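Local structure of putative mandelate racemase (Zymomonas mobilis, 2OX4) at residues L110-V114 against Y115-G119; G176-G180 against V181-G185; E200-R203 against N204-P208; K230-E234 against F235-F239. The protein binds a magnesium ion and probably acts as a dehydratase, a lyase of the mandelate racemase branch of the enolase superfamily. One frame throughout, in Å; residues are numbered along the deposited sequence. Where two conformers were deposited one is given.

Contact 1 of 4, residues L110-V114 against Y115-G119; sequences LNLPV and YKLLG
Pro113 meets the ring of Tyr115 obliquely, its CG lying 3.4 Å from Tyr115 CE2 and its CB scarcely farther from the same carbon. Tyr115 CG stands between its own backbone N and carbonyl carbon (chi1 76°), a torsion that swings the ring back to the proline. One face of the ring takes Lys116 CG, displaced toward the rim, and this methylene also lies 3.8 Å from Pro113 CG. A second apolar group centres on Leu117 CD2, which touches Leu110 CD1 at 3.8 Å and Leu112 CD1 at 3.9 Å. Farther along, Val114 CG1 packs on Leu118 CD1 at 3.6 Å. Behind these side chains the backbone winds tightly: Lys116 N bonds to Pro113 O at 3.0 Å and Leu117 N to Val114 O at 2.7 Å. Just before this turn, helix 89-110 ends in a Schellman motif at Asn111. Outward, Tyr115 OH bonds to Glu371 and Tyr115 N to His330 ND1, while Leu110 and Leu112 pack on Leu112 and Leu110 of the second subunit. Between the two segments, then, side chains meet by apolar contact and the backbone by two bent i-to-i+3 bonds, and the buried tyrosine has polar mates for its hydroxyl and backbone N.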
loop_
_atom_site.group_PDB
_atom_site.type_symbol
_atom_site.label_atom_id
_atom_site.label_comp_id
_atom_site.label_asym_id
_atom_site.label_seq_id
_atom_site.Cartn_x
_atom_site.Cartn_y
_atom_site.Cartn_z
ATOM N N LEU C 110 -46.222 -3.298 20.118
ATOM C CA LEU C 110 -46.445 -1.870 19.901
ATOM C C LEU C 110 -47.560 -1.586 18.884
ATOM O O LEU C 110 -47.850 -0.416 18.583
ATOM C CB LEU C 110 -45.137 -1.186 19.472
ATOM C CG LEU C 110 -43.993 -1.310 20.476
ATOM C CD1 LEU C 110 -42.704 -0.781 19.886
ATOM C CD2 LEU C 110 -44.337 -0.615 21.805
ATOM N N ASN C 111 -48.168 -2.658 18.371
ATOM C CA ASN C 111 -49.192 -2.591 17.326
ATOM C C ASN C 111 -48.689 -1.824 16.094
ATOM O O ASN C 111 -49.340 -0.892 15.591
ATOM C CB ASN C 111 -50.487 -1.968 17.883
ATOM C CG ASN C 111 -51.690 -2.276 17.031
ATOM O OD1 ASN C 111 -51.827 -3.379 16.508
ATOM N ND2 ASN C 111 -52.566 -1.296 16.873
ATOM N N LEU C 112 -47.496 -2.197 15.638
ATOM C CA LEU C 112 -46.847 -1.509 14.526
ATOM C C LEU C 112 -46.183 -2.533 13.628
ATOM O O LEU C 112 -45.634 -3.519 14.127
ATOM C CB LEU C 112 -45.765 -0.546 15.029
ATOM C CG LEU C 112 -46.153 0.849 15.528
ATOM C CD1 LEU C 112 -44.892 1.604 15.946
ATOM C CD2 LEU C 112 -46.933 1.610 14.470
ATOM N N PRO C 113 -46.194 -2.293 12.310
ATOM C CA PRO C 113 -45.378 -3.107 11.402
ATOM C C PRO C 113 -43.900 -2.839 11.666
ATOM O O PRO C 113 -43.535 -1.727 12.045
ATOM C CB PRO C 113 -45.772 -2.594 10.001
ATOM C CG PRO C 113 -46.348 -1.226 10.217
ATOM C CD PRO C 113 -46.943 -1.229 11.612
ATOM N N VAL C 114 -43.065 -3.860 11.483
ATOM C CA VAL C 114 -41.648 -3.775 11.845
ATOM C C VAL C 114 -40.914 -2.601 11.186
ATOM O O VAL C 114 -40.066 -1.969 11.827
ATOM C CB VAL C 114 -40.919 -5.134 11.622
ATOM C CG1 VAL C 114 -39.394 -4.970 11.583
ATOM C CG2 VAL C 114 -41.297 -6.098 12.725
ATOM N N TYR C 115 -41.242 -2.284 9.931
ATOM C CA TYR C 115 -40.531 -1.195 9.234
ATOM C C TYR C 115 -40.635 0.145 9.989
ATOM O O TYR C 115 -39.724 0.972 9.903
ATOM C CB TYR C 115 -40.969 -1.051 7.767
ATOM C CG TYR C 115 -42.325 -0.387 7.604
ATOM C CD1 TYR C 115 -42.450 1.004 7.600
ATOM C CD2 TYR C 115 -43.476 -1.152 7.460
ATOM C CE1 TYR C 115 -43.689 1.614 7.471
ATOM C CE2 TYR C 115 -44.718 -0.555 7.317
ATOM C CZ TYR C 115 -44.818 0.823 7.326
ATOM O OH TYR C 115 -46.055 1.402 7.192
ATOM N N LYS C 116 -41.728 0.344 10.733
ATOM C CA LYS C 116 -41.896 1.560 11.534
ATOM C C LYS C 116 -40.903 1.592 12.702
ATOM O O LYS C 116 -40.598 2.644 13.212
ATOM C CB LYS C 116 -43.330 1.701 12.059
ATOM C CG LYS C 116 -44.406 1.896 10.983
ATOM C CD LYS C 116 -44.734 3.366 10.742
ATOM C CE LYS C 116 -45.929 3.534 9.785
ATOM N NZ LYS C 116 -47.236 3.639 10.507
ATOM N N LEU C 117 -40.411 0.420 13.116
ATOM C CA LEU C 117 -39.384 0.343 14.162
ATOM C C LEU C 117 -37.947 0.371 13.623
ATOM O O LEU C 117 -37.002 0.492 14.396
ATOM C CB LEU C 117 -39.597 -0.889 15.051
ATOM C CG LEU C 117 -40.999 -1.015 15.664
ATOM C CD1 LEU C 117 -41.149 -2.318 16.445
ATOM C CD2 LEU C 117 -41.291 0.198 16.525
ATOM N N LEU C 118 -37.800 0.272 12.309
ATOM C CA LEU C 118 -36.477 0.254 11.657
ATOM C C LEU C 118 -36.130 1.589 10.987
ATOM O O LEU C 118 -35.079 1.731 10.352
ATOM C CB LEU C 118 -36.429 -0.864 10.618
ATOM C CG LEU C 118 -36.651 -2.306 11.083
ATOM C CD1 LEU C 118 -36.744 -3.224 9.850
ATOM C CD2 LEU C 118 -35.513 -2.751 12.009
ATOM N N GLY C 119 -37.010 2.576 11.134
ATOM C CA GLY C 119 -36.723 3.917 10.627
ATOM C C GLY C 119 -37.696 4.408 9.567
ATOM O O GLY C 119 -37.499 5.476 8.980
#

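Contact 2 of 4, residues G176-G180 against V181-G185; sequences GSREG and VFLEG
Bends at chi2 (-113°) and chi3 (79°) curl the chain of Arg178 so that NH1 comes 3.5 Å from Val181 CG1, the side chains crossing at about a right angle. In Val181 that methyl stands anti to the backbone N (chi1 179°), which turns it to the guanidinium and leaves CG2 on the side of the preceding backbone, 3.6 Å from Ser177 O. The two residues are the ends of a type II beta turn in the loop between strand 164-167 and helix 189-206 of the barrel domain. Evidence for the turn is the bond from Val181 N to Arg178 O, 3.0 Å and fairly straight, together with the positive phi of Gly180 at the third position. Just ahead lies an ST turn, in which Ser177 OG accepts from Glu179 N at 3.1 Å.

Leu183 CD1 also approaches the guanidinium, 3.9 Å from Arg178 NH1, so the charged end rests against aliphatic carbon from both residues. A water accepts from Arg178 NH1 and donates to Val181 O. Arg178 NE donates to Ala171 O, and the side chain also packs on Lys80 of the third subunit. Glu184 reaches the same neighbour, forming a salt bridge to its Lys79. Ser177 and Arg178 were each deposited in two conformers, so their side-chain contacts belong to one of them.

Water reinforces the backbone. A second molecule donates to both Arg178 O and Val181 O, spanning the turn beside its direct bond. A third donates to Gly180 O at 2.9 Å and accepts from Phe182 N at 3.1 Å.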
loop_
_atom_site.group_PDB
_atom_site.type_symbol
_atom_site.label_atom_id
_atom_site.label_comp_id
_atom_site.label_asym_id
_atom_site.label_seq_id
_atom_site.Cartn_x
_atom_site.Cartn_y
_atom_site.Cartn_z
ATOM N N GLY C 176 -30.451 -29.725 -19.711
ATOM C CA GLY C 176 -30.926 -29.247 -18.415
ATOM C C GLY C 176 -30.382 -30.011 -17.224
ATOM O O GLY C 176 -30.985 -29.992 -16.154
ATOM N N SER C 177 -29.234 -30.672 -17.396
ATOM C CA SER C 177 -28.600 -31.450 -16.330
ATOM C C SER C 177 -27.344 -30.755 -15.788
ATOM O O SER C 177 -26.593 -30.155 -16.557
ATOM C CB SER C 177 -28.234 -32.840 -16.853
ATOM O OG SER C 177 -27.682 -33.649 -15.833
ATOM N N ARG C 178 -27.125 -30.876 -14.477
ATOM C CA ARG C 178 -25.910 -30.404 -13.803
ATOM C C ARG C 178 -24.786 -31.429 -13.957
ATOM O O ARG C 178 -23.611 -31.117 -13.724
ATOM C CB ARG C 178 -26.183 -30.202 -12.305
ATOM C CG ARG C 178 -26.807 -28.860 -11.913
ATOM C CD ARG C 178 -25.831 -28.028 -11.078
ATOM N NE ARG C 178 -24.846 -27.388 -11.944
ATOM C CZ ARG C 178 -23.551 -27.256 -11.685
ATOM N NH1 ARG C 178 -22.784 -26.661 -12.576
ATOM N NH2 ARG C 178 -23.013 -27.714 -10.553
ATOM N N GLU C 179 -25.150 -32.661 -14.327
ATOM C CA GLU C 179 -24.185 -33.772 -14.358
ATOM C C GLU C 179 -23.050 -33.492 -15.331
ATOM O O GLU C 179 -23.285 -33.181 -16.499
ATOM C CB GLU C 179 -24.862 -35.107 -14.706
ATOM C CG GLU C 179 -25.934 -35.573 -13.713
ATOM C CD GLU C 179 -25.460 -35.597 -12.268
ATOM O OE1 GLU C 179 -26.140 -34.992 -11.410
ATOM O OE2 GLU C 179 -24.413 -36.221 -11.990
ATOM N N GLY C 180 -21.819 -33.566 -14.829
ATOM C CA GLY C 180 -20.630 -33.342 -15.647
ATOM C C GLY C 180 -20.354 -31.888 -16.012
ATOM O O GLY C 180 -19.493 -31.606 -16.849
ATOM N N VAL C 181 -21.078 -30.956 -15.397
ATOM C CA VAL C 181 -20.824 -29.531 -15.639
ATOM C C VAL C 181 -19.835 -29.027 -14.589
ATOM O O VAL C 181 -20.089 -29.106 -13.383
ATOM C CB VAL C 181 -22.125 -28.677 -15.621
ATOM C CG1 VAL C 181 -21.798 -27.199 -15.858
ATOM C CG2 VAL C 181 -23.096 -29.173 -16.707
ATOM N N PHE C 182 -18.701 -28.535 -15.064
ATOM C CA PHE C 182 -17.643 -28.040 -14.189
ATOM C C PHE C 182 -17.182 -26.693 -14.703
ATOM O O PHE C 182 -16.966 -26.498 -15.902
ATOM C CB PHE C 182 -16.461 -29.010 -14.149
ATOM C CG PHE C 182 -15.390 -28.634 -13.139
ATOM C CD1 PHE C 182 -15.553 -28.921 -11.786
ATOM C CD2 PHE C 182 -14.220 -27.995 -13.550
ATOM C CE1 PHE C 182 -14.563 -28.587 -10.858
ATOM C CE2 PHE C 182 -13.236 -27.651 -12.626
ATOM C CZ PHE C 182 -13.406 -27.949 -11.281
ATOM N N LEU C 183 -17.048 -25.740 -13.798
ATOM C CA LEU C 183 -17.020 -24.364 -14.242
ATOM C C LEU C 183 -15.862 -23.554 -13.643
ATOM O O LEU C 183 -15.868 -22.334 -13.752
ATOM C CB LEU C 183 -18.368 -23.677 -13.969
ATOM C CG LEU C 183 -19.600 -24.200 -14.735
ATOM C CD1 LEU C 183 -20.906 -23.622 -14.210
ATOM C CD2 LEU C 183 -19.436 -23.908 -16.223
ATOM N N GLU C 184 -14.879 -24.240 -13.064
ATOM C CA GLU C 184 -13.681 -23.567 -12.516
ATOM C C GLU C 184 -12.529 -23.581 -13.526
ATOM O O GLU C 184 -12.363 -24.553 -14.274
ATOM C CB GLU C 184 -13.284 -24.196 -11.171
ATOM C CG GLU C 184 -14.444 -24.144 -10.159
ATOM C CD GLU C 184 -14.227 -24.947 -8.891
ATOM O OE1 GLU C 184 -15.070 -24.829 -7.972
ATOM O OE2 GLU C 184 -13.235 -25.694 -8.797
ATOM N N GLY C 185 -11.771 -22.483 -13.583
ATOM C CA GLY C 185 -10.645 -22.349 -14.520
ATOM C C GLY C 185 -11.110 -22.013 -15.932
ATOM O O GLY C 185 -12.310 -21.850 -16.169
HETATM O O HOH W 1 -20.467 -26.614 -11.661
HETATM O O HOH W 2 -21.978 -30.732 -11.648
HETATM O O HOH W 3 -17.750 -29.448 -17.827
#

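Contact 3 of 4, residues E200-R203 against N204-P208; sequences EAIR and NAVGP
Arg203 NH1 is held by two carbonyl oxygens: it donates to Gly207 O at 2.8 Å, and also to Val210 O just beyond the segment. Gly207 O lies at the edge of the guanidinium, close to its plane, although the donor itself is somewhat tilted from the carbonyl plane. The side chain gets there by two successive bends, chi2 62° and chi3 72°, which curl it so that NH1 meets the chain just past the helix end. NH2 bonds to Phe235 O, with a weak second bond to Asn236 O, so the group is fixed from several directions. A leucine in place of Arg203 has no N-H to offer, and the carbonyls of Gly207, Val210 and Phe235 would probably be left without this common donor, freeing the chain beyond the helix to shift.

All this happens at the last turn of helix 189-206, one of the outer helices of the enolase-type barrel domain. The helix stops at Gly207, the first residue with positive phi, whose N still bonds to Arg203 O at 3.0 Å. A positive charge close to this carbonyl-rich end is likely to be electrostatically favourable.

Within the turn, Val206 N bonds to Ile202 O at 2.9 Å, and Val206 CG2 meets Ile202 CG2 at 4.3 Å; both residues also pack on Ala154 of helix 147-159. On another side of the helix, Glu200 and Asn204 run side by side with carboxylate and amide planes 30° apart. Glu200 CG lies 3.8 Å from Asn204 ND2, while Asn204 N makes the regular helical bond to Glu200 O at 2.9 Å.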
loop_
_atom_site.group_PDB
_atom_site.type_symbol
_atom_site.label_atom_id
_atom_site.label_comp_id
_atom_site.label_asym_id
_atom_site.label_seq_id
_atom_site.Cartn_x
_atom_site.Cartn_y
_atom_site.Cartn_z
ATOM N N GLU C 200 -28.516 -14.092 -24.850
ATOM C CA GLU C 200 -28.965 -13.524 -26.125
ATOM C C GLU C 200 -30.445 -13.811 -26.431
ATOM O O GLU C 200 -31.184 -12.907 -26.849
ATOM C CB GLU C 200 -28.090 -14.045 -27.267
ATOM C CG GLU C 200 -28.319 -13.344 -28.589
ATOM C CD GLU C 200 -27.165 -13.530 -29.545
ATOM O OE1 GLU C 200 -26.803 -12.545 -30.223
ATOM O OE2 GLU C 200 -26.617 -14.655 -29.613
ATOM N N ALA C 201 -30.859 -15.062 -26.223
ATOM C CA ALA C 201 -32.259 -15.475 -26.395
ATOM C C ALA C 201 -33.208 -14.649 -25.525
ATOM O O ALA C 201 -34.239 -14.157 -26.004
ATOM C CB ALA C 201 -32.419 -16.953 -26.085
ATOM N N ILE C 202 -32.854 -14.513 -24.250
ATOM C CA ILE C 202 -33.653 -13.736 -23.311
ATOM C C ILE C 202 -33.705 -12.264 -23.723
ATOM O O ILE C 202 -34.789 -11.690 -23.782
ATOM C CB ILE C 202 -33.149 -13.878 -21.858
ATOM C CG1 ILE C 202 -33.387 -15.302 -21.335
ATOM C CG2 ILE C 202 -33.851 -12.885 -20.952
ATOM C CD1 ILE C 202 -32.492 -15.692 -20.123
ATOM N N ARG C 203 -32.548 -11.667 -24.027
ATOM C CA ARG C 203 -32.478 -10.246 -24.392
ATOM C C ARG C 203 -33.271 -9.931 -25.669
ATOM O O ARG C 203 -33.987 -8.921 -25.745
ATOM C CB ARG C 203 -31.024 -9.780 -24.549
ATOM C CG ARG C 203 -30.841 -8.361 -25.113
ATOM C CD ARG C 203 -31.445 -7.266 -24.212
ATOM N NE ARG C 203 -30.673 -7.042 -22.980
ATOM C CZ ARG C 203 -31.197 -6.692 -21.806
ATOM N NH1 ARG C 203 -32.511 -6.527 -21.672
ATOM N NH2 ARG C 203 -30.401 -6.516 -20.749
ATOM N N ASN C 204 -33.122 -10.788 -26.669
ATOM C CA ASN C 204 -33.947 -10.705 -27.881
ATOM C C ASN C 204 -35.452 -10.776 -27.604
ATOM O O ASN C 204 -36.236 -10.057 -28.238
ATOM C CB ASN C 204 -33.547 -11.808 -28.870
ATOM C CG ASN C 204 -32.227 -11.516 -29.576
ATOM O OD1 ASN C 204 -31.741 -10.384 -29.580
ATOM N ND2 ASN C 204 -31.660 -12.545 -30.209
ATOM N N ALA C 205 -35.851 -11.648 -26.684
ATOM C CA ALA C 205 -37.263 -11.831 -26.340
ATOM C C ALA C 205 -37.848 -10.658 -25.543
ATOM O O ALA C 205 -38.947 -10.188 -25.850
ATOM C CB ALA C 205 -37.479 -13.141 -25.606
ATOM N N VAL C 206 -37.121 -10.184 -24.529
ATOM C CA VAL C 206 -37.669 -9.189 -23.604
ATOM C C VAL C 206 -37.401 -7.725 -23.994
ATOM O O VAL C 206 -38.051 -6.814 -23.470
ATOM C CB VAL C 206 -37.236 -9.435 -22.122
ATOM C CG1 VAL C 206 -37.604 -10.831 -21.672
ATOM C CG2 VAL C 206 -35.723 -9.177 -21.928
ATOM N N GLY C 207 -36.436 -7.494 -24.885
ATOM C CA GLY C 207 -36.065 -6.135 -25.282
ATOM C C GLY C 207 -35.173 -5.413 -24.273
ATOM O O GLY C 207 -34.778 -5.999 -23.265
ATOM N N PRO C 208 -34.872 -4.127 -24.529
ATOM C CA PRO C 208 -33.886 -3.371 -23.743
ATOM C C PRO C 208 -34.381 -2.927 -22.370
ATOM O O PRO C 208 -33.564 -2.598 -21.512
ATOM C CB PRO C 208 -33.620 -2.140 -24.614
ATOM C CG PRO C 208 -34.935 -1.921 -25.346
ATOM C CD PRO C 208 -35.453 -3.314 -25.619
#

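Contact 4 of 4, residues K230-E234 against F235-F239; sequences KAIEE and FNIFF
A CH-pi contact joins Glu234 to Phe235: Glu234 CG lies 3.7 Å from the centroid of the Phe235 ring and only 11° off its normal. Glu234 CG occupies the crowded position between backbone N and carbonyl carbon (chi1 69°), which lays its chain alongside the ring, the carboxylate plane 13° from the ring plane. Apolar contacts come from Ile232, whose CB is 4.2 Å from Phe235 CD1 and whose CD1 is 3.9 Å from Ile237 CG1, the two isoleucines crossing at about a right angle. Phe235 also packs on Val199 and Glu200 of helix 189-206. A serine here removes the ring, and would probably open a gap beside Ile232 and that helix while freeing the Glu234 chain to turn.

Among polar bonds, Phe235 N donates to Ile232 O at 3.0 Å and Asn236 N to Glu233 O at 3.3 Å. Water bridges the turn, donating to Glu233 O at 2.7 Å and accepting from Ile237 N at 2.8 Å. These bonds line the passage from helix 222-232 into strand 237-241, the second, parallel strand of a beta-alpha-beta unit begun by strand 211-215, as in a TIM barrel; the two strands carry the magnesium ligands Glu215 and Glu241.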
loop_
_atom_site.group_PDB
_atom_site.type_symbol
_atom_site.label_atom_id
_atom_site.label_comp_id
_atom_site.label_asym_id
_atom_site.label_seq_id
_atom_site.Cartn_x
_atom_site.Cartn_y
_atom_site.Cartn_z
ATOM N N LYS C 230 -16.724 -11.154 -20.391
ATOM C CA LYS C 230 -16.328 -10.630 -21.693
ATOM C C LYS C 230 -17.331 -11.001 -22.779
ATOM O O LYS C 230 -17.648 -10.192 -23.652
ATOM C CB LYS C 230 -14.933 -11.134 -22.072
ATOM C CG LYS C 230 -13.817 -10.596 -21.190
ATOM C CD LYS C 230 -12.455 -11.052 -21.684
ATOM C CE LYS C 230 -11.399 -10.911 -20.600
ATOM N NZ LYS C 230 -11.231 -9.496 -20.168
ATOM N N ALA C 231 -17.828 -12.232 -22.719
ATOM C CA ALA C 231 -18.716 -12.756 -23.750
ATOM C C ALA C 231 -20.139 -12.205 -23.680
ATOM O O ALA C 231 -20.844 -12.187 -24.695
ATOM C CB ALA C 231 -18.730 -14.264 -23.698
ATOM N N ILE C 232 -20.563 -11.762 -22.492
ATOM C CA ILE C 232 -21.949 -11.287 -22.283
ATOM C C ILE C 232 -22.114 -9.790 -22.030
ATOM O O ILE C 232 -23.240 -9.306 -21.918
ATOM C CB ILE C 232 -22.707 -12.053 -21.182
ATOM C CG1 ILE C 232 -22.030 -11.872 -19.816
ATOM C CG2 ILE C 232 -22.917 -13.528 -21.572
ATOM C CD1 ILE C 232 -22.867 -12.356 -18.644
ATOM N N GLU C 233 -21.011 -9.055 -21.952
ATOM C CA GLU C 233 -21.100 -7.635 -21.596
ATOM C C GLU C 233 -21.904 -6.808 -22.607
ATOM O O GLU C 233 -22.603 -5.869 -22.219
ATOM C CB GLU C 233 -19.727 -7.017 -21.335
ATOM C CG GLU C 233 -18.719 -7.186 -22.461
ATOM C CD GLU C 233 -17.379 -6.538 -22.155
ATOM O OE1 GLU C 233 -16.487 -6.597 -23.028
ATOM O OE2 GLU C 233 -17.216 -5.976 -21.046
ATOM N N GLU C 234 -21.834 -7.187 -23.884
ATOM C CA GLU C 234 -22.621 -6.538 -24.945
ATOM C C GLU C 234 -24.149 -6.552 -24.724
ATOM O O GLU C 234 -24.875 -5.754 -25.319
ATOM C CB GLU C 234 -22.284 -7.155 -26.303
ATOM C CG GLU C 234 -22.765 -8.590 -26.458
ATOM C CD GLU C 234 -22.080 -9.304 -27.601
ATOM O OE1 GLU C 234 -20.993 -9.882 -27.376
ATOM O OE2 GLU C 234 -22.634 -9.278 -28.723
ATOM N N PHE C 235 -24.629 -7.440 -23.859
ATOM C CA PHE C 235 -26.065 -7.605 -23.660
ATOM C C PHE C 235 -26.653 -6.758 -22.532
ATOM O O PHE C 235 -27.807 -6.973 -22.151
ATOM C CB PHE C 235 -26.414 -9.077 -23.445
ATOM C CG PHE C 235 -26.039 -9.955 -24.607
ATOM C CD1 PHE C 235 -25.002 -10.875 -24.494
ATOM C CD2 PHE C 235 -26.716 -9.849 -25.824
ATOM C CE1 PHE C 235 -24.641 -11.689 -25.572
ATOM C CE2 PHE C 235 -26.365 -10.658 -26.909
ATOM C CZ PHE C 235 -25.329 -11.581 -26.783
ATOM N N ASN C 236 -25.864 -5.817 -22.007
ATOM C CA ASN C 236 -26.303 -4.922 -20.923
ATOM C C ASN C 236 -26.802 -5.681 -19.685
ATOM O O ASN C 236 -27.994 -5.684 -19.364
ATOM C CB ASN C 236 -27.348 -3.903 -21.427
ATOM C CG ASN C 236 -27.747 -2.881 -20.359
ATOM O OD1 ASN C 236 -28.928 -2.543 -20.218
ATOM N ND2 ASN C 236 -26.762 -2.388 -19.604
ATOM N N ILE C 237 -25.874 -6.342 -19.004
ATOM C CA ILE C 237 -26.200 -7.140 -17.826
ATOM C C ILE C 237 -26.324 -6.201 -16.630
ATOM O O ILE C 237 -25.446 -5.382 -16.390
ATOM C CB ILE C 237 -25.104 -8.222 -17.591
ATOM C CG1 ILE C 237 -24.945 -9.094 -18.842
ATOM C CG2 ILE C 237 -25.382 -9.061 -16.338
ATOM C CD1 ILE C 237 -26.240 -9.750 -19.306
ATOM N N PHE C 238 -27.431 -6.315 -15.894
ATOM C CA PHE C 238 -27.765 -5.376 -14.830
ATOM C C PHE C 238 -26.752 -5.526 -13.682
ATOM O O PHE C 238 -26.129 -4.556 -13.254
ATOM C CB PHE C 238 -29.182 -5.684 -14.322
ATOM C CG PHE C 238 -29.790 -4.589 -13.506
ATOM C CD1 PHE C 238 -29.982 -3.316 -14.047
ATOM C CD2 PHE C 238 -30.184 -4.827 -12.198
ATOM C CE1 PHE C 238 -30.555 -2.304 -13.295
ATOM C CE2 PHE C 238 -30.756 -3.808 -11.422
ATOM C CZ PHE C 238 -30.943 -2.550 -11.969
ATOM N N PHE C 239 -26.597 -6.753 -13.202
ATOM C CA PHE C 239 -25.458 -7.121 -12.372
ATOM C C PHE C 239 -25.173 -8.611 -12.455
ATOM O O PHE C 239 -25.948 -9.360 -13.052
ATOM C CB PHE C 239 -25.544 -6.569 -10.924
ATOM C CG PHE C 239 -26.773 -6.974 -10.130
ATOM C CD1 PHE C 239 -26.880 -8.252 -9.573
ATOM C CD2 PHE C 239 -27.783 -6.054 -9.866
ATOM C CE1 PHE C 239 -27.992 -8.615 -8.798
ATOM C CE2 PHE C 239 -28.905 -6.416 -9.098
ATOM C CZ PHE C 239 -29.002 -7.702 -8.569
HETATM O O HOH W 4 -23.231 -5.747 -19.613
#

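Contacts 3 and 4 are the pair that touch: their centres lie 12 Å apart, the Arg203 guanidinium reaches the turn of contact 4, and Glu200 CG is 3.7 Å from Phe235 CE2. The end of one barrel helix is thereby tied to the turn leaving the next. Contact 2 belongs to the same barrel domain but stays separate, its nearest atoms about 12 Å from contact 4. The side chains of Arg178 in contact 2 and Ile237 in contact 4 are each about 13 Å from the magnesium ion, outside its ligand shell of Glu215, Glu241 and Glu267. Contact 1 is remote, its centre about 45 Å from that of contact 2, across the chain's centre.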